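Long-range contact in DocCel5: Type I dockerin repeat domain from A. cellulolyticus family 5 endoglucanase WP_010249057 S15I, I16N mutant (PDB 5NRK), which probably anchors a family 5 endoglucanase to the cellulosome by binding a cohesin module, in a calcium-loaded fold: residues B[18-23]-B[50-55]. Sequence-based numbering, arbitrary orientation. Where two conformers were deposited one is given.
Sequences LMRNYL and LDFAIM. With CA (calcium ion), chain F.
The helical segments M19 and F52 belong to, 18-23 and 50-55, run nearly antiparallel, at 164° between their N-to-C directions, with axes 10.2 Å apart at closest approach and M19 facing F52 at 6.5 Å between CA atoms. No hydrogen bond links the segments; apolar contacts hold the pair together, and every residue that touches is buried. F52 supplies the largest share: with its CG anti to the backbone N (chi1 -172°), the ring reaches across to helix 13-23 and lies among three side chains. The M19 and F52 side chains pass alongside each other, pointing opposite ways, with M19 CG 3.4 Å from F52 CD1. R20 meets the far end of the ring, its CB lying 3.7 Å from F52 CE1 and its CG close to CZ, so the aliphatic base of the arginine does the touching. At the root of the ring, L23 CD1 rests 3.7 Å from F52 CB. The ring of F16, from the preceding turn of helix 13-23, also stacks on F52. Bends at chi2 and chi3 swing the M19 methyl across the opposing helix, between M55 and D51; in the conformers described here CE lies 4.1 Å from M55 CE and, in a light contact, 4.2 Å from D51 CB. D51 also belongs to a metal site: OD1 and OD2 both bind calcium at 2.5 Å, and backbone N-H groups of L41 and N48 hydrogen-bond to those same oxygens, which should fix the rotation of the carboxylate. D40, N42, D44, S46 and a water complete the coordination. Such a bidentate acidic residue closing the loop from within the following helix is characteristic of the EF-hand-like calcium loops of type I dockerins; here helices 13-23 and 49-59 pack through F52.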
loop_
_atom_site.group_PDB
_atom_site.type_symbol
_atom_site.label_atom_id
_atom_site.label_comp_id
_atom_site.label_asym_id
_atom_site.label_seq_id
_atom_site.Cartn_x
_atom_site.Cartn_y
_atom_site.Cartn_z
ATOM N N LEU B 18 -4.017 -2.702 -2.985
ATOM C CA LEU B 18 -4.516 -2.646 -1.616
ATOM C C LEU B 18 -4.366 -3.991 -0.927
ATOM O O LEU B 18 -3.957 -4.066 0.236
ATOM C CB LEU B 18 -5.989 -2.209 -1.598
ATOM C CG LEU B 18 -6.231 -0.736 -1.899
ATOM C CD1 LEU B 18 -7.680 -0.513 -2.275
ATOM C CD2 LEU B 18 -5.840 0.131 -0.714
ATOM N N MET B 19 -4.737 -5.062 -1.613
ATOM C CA MET B 19 -4.601 -6.403 -1.040
ATOM C C MET B 19 -3.135 -6.714 -0.714
ATOM O O MET B 19 -2.838 -7.259 0.354
ATOM C CB MET B 19 -5.225 -7.442 -1.952
ATOM C CG MET B 19 -4.936 -8.879 -1.569
ATOM S SD MET B 19 -6.012 -9.368 -0.235
ATOM C CE MET B 19 -7.612 -9.502 -1.080
ATOM N N ARG B 20 -2.219 -6.372 -1.630
ATOM C CA ARG B 20 -0.811 -6.616 -1.380
ATOM C C ARG B 20 -0.360 -5.852 -0.144
ATOM O O ARG B 20 0.304 -6.389 0.748
ATOM C CB ARG B 20 0.053 -6.212 -2.585
ATOM C CG ARG B 20 1.479 -6.696 -2.430
ATOM C CD ARG B 20 2.332 -6.467 -3.670
ATOM N NE ARG B 20 3.590 -7.224 -3.530
ATOM C CZ ARG B 20 4.710 -6.766 -3.029
ATOM N NH1 ARG B 20 4.813 -5.504 -2.614
ATOM N NH2 ARG B 20 5.750 -7.583 -2.917
ATOM N N ASN B 21 -0.724 -4.580 -0.073
ATOM C CA ASN B 21 -0.381 -3.745 1.068
ATOM C C ASN B 21 -0.966 -4.231 2.370
ATOM O O ASN B 21 -0.289 -4.206 3.410
ATOM C CB ASN B 21 -0.685 -2.274 0.801
ATOM C CG ASN B 21 0.363 -1.650 -0.113
ATOM O OD1 ASN B 21 1.559 -1.684 0.223
ATOM N ND2 ASN B 21 -0.043 -1.042 -1.232
ATOM N N TYR B 22 -2.200 -4.731 2.332
ATOM C CA TYR B 22 -2.813 -5.315 3.511
ATOM C C TYR B 22 -2.018 -6.528 4.001
ATOM O O TYR B 22 -1.707 -6.649 5.193
ATOM C CB TYR B 22 -4.241 -5.730 3.170
ATOM C CG TYR B 22 -4.945 -6.461 4.259
ATOM C CD1 TYR B 22 -5.419 -5.792 5.369
ATOM C CD2 TYR B 22 -5.113 -7.844 4.191
ATOM C CE1 TYR B 22 -6.066 -6.479 6.384
ATOM C CE2 TYR B 22 -5.751 -8.550 5.196
ATOM C CZ TYR B 22 -6.229 -7.849 6.286
ATOM O OH TYR B 22 -6.875 -8.538 7.297
ATOM N N LEU B 23 -1.658 -7.413 3.074
ATOM C CA LEU B 23 -0.923 -8.630 3.445
ATOM C C LEU B 23 0.507 -8.350 3.892
ATOM O O LEU B 23 1.071 -9.141 4.644
ATOM C CB LEU B 23 -0.969 -9.649 2.306
ATOM C CG LEU B 23 -2.360 -10.183 1.971
ATOM C CD1 LEU B 23 -2.299 -11.048 0.733
ATOM C CD2 LEU B 23 -2.978 -10.942 3.126
ATOM N N LEU B 50 -4.202 -16.727 -0.603
ATOM C CA LEU B 50 -5.064 -17.418 -1.560
ATOM C C LEU B 50 -6.002 -16.434 -2.251
ATOM O O LEU B 50 -6.237 -16.503 -3.468
ATOM C CB LEU B 50 -5.908 -18.503 -0.882
ATOM C CG LEU B 50 -5.207 -19.644 -0.167
ATOM C CD1 LEU B 50 -6.196 -20.639 0.392
ATOM C CD2 LEU B 50 -4.286 -20.332 -1.124
ATOM N N ASP B 51 -6.539 -15.502 -1.480
ATOM C CA ASP B 51 -7.400 -14.455 -2.059
ATOM C C ASP B 51 -6.619 -13.550 -3.004
ATOM O O ASP B 51 -7.119 -13.167 -4.075
ATOM C CB ASP B 51 -8.053 -13.664 -0.944
ATOM C CG ASP B 51 -8.801 -14.562 -0.013
ATOM O OD1 ASP B 51 -9.845 -15.130 -0.421
ATOM O OD2 ASP B 51 -8.362 -14.768 1.136
ATOM N N PHE B 52 -5.385 -13.216 -2.638
ATOM C CA PHE B 52 -4.494 -12.429 -3.482
ATOM C C PHE B 52 -4.267 -13.114 -4.841
ATOM O O PHE B 52 -4.325 -12.473 -5.890
ATOM C CB PHE B 52 -3.212 -12.199 -2.673
ATOM C CG PHE B 52 -2.205 -11.255 -3.273
ATOM C CD1 PHE B 52 -2.550 -9.970 -3.686
ATOM C CD2 PHE B 52 -0.882 -11.636 -3.347
ATOM C CE1 PHE B 52 -1.571 -9.111 -4.157
ATOM C CE2 PHE B 52 0.091 -10.777 -3.833
ATOM C CZ PHE B 52 -0.269 -9.532 -4.274
ATOM N N ALA B 53 -4.041 -14.422 -4.795
ATOM C CA ALA B 53 -3.856 -15.202 -5.997
ATOM C C ALA B 53 -5.094 -15.205 -6.864
ATOM O O ALA B 53 -4.999 -15.103 -8.091
ATOM C CB ALA B 53 -3.486 -16.637 -5.631
ATOM N N ILE B 54 -6.263 -15.334 -6.242
ATOM C CA ILE B 54 -7.504 -15.352 -6.985
ATOM C C ILE B 54 -7.734 -14.007 -7.677
ATOM O O ILE B 54 -8.140 -13.942 -8.847
ATOM C CB ILE B 54 -8.686 -15.730 -6.071
ATOM C CG1 ILE B 54 -8.547 -17.184 -5.628
ATOM C CG2 ILE B 54 -10.018 -15.499 -6.780
ATOM C CD1 ILE B 54 -9.411 -17.558 -4.439
ATOM N N MET B 55 -7.456 -12.926 -6.972
ATOM C CA MET B 55 -7.561 -11.607 -7.572
ATOM C C MET B 55 -6.610 -11.466 -8.769
ATOM O O MET B 55 -6.981 -10.897 -9.804
ATOM C CB MET B 55 -7.254 -10.549 -6.523
ATOM C CG MET B 55 -7.412 -9.159 -7.103
ATOM S SD MET B 55 -7.261 -7.805 -5.947
ATOM C CE MET B 55 -8.547 -8.004 -4.725
HETATM CA CA CA F . -10.239 -16.306 1.698
HETATM O O HOH W 1 -8.268 -17.709 1.693
#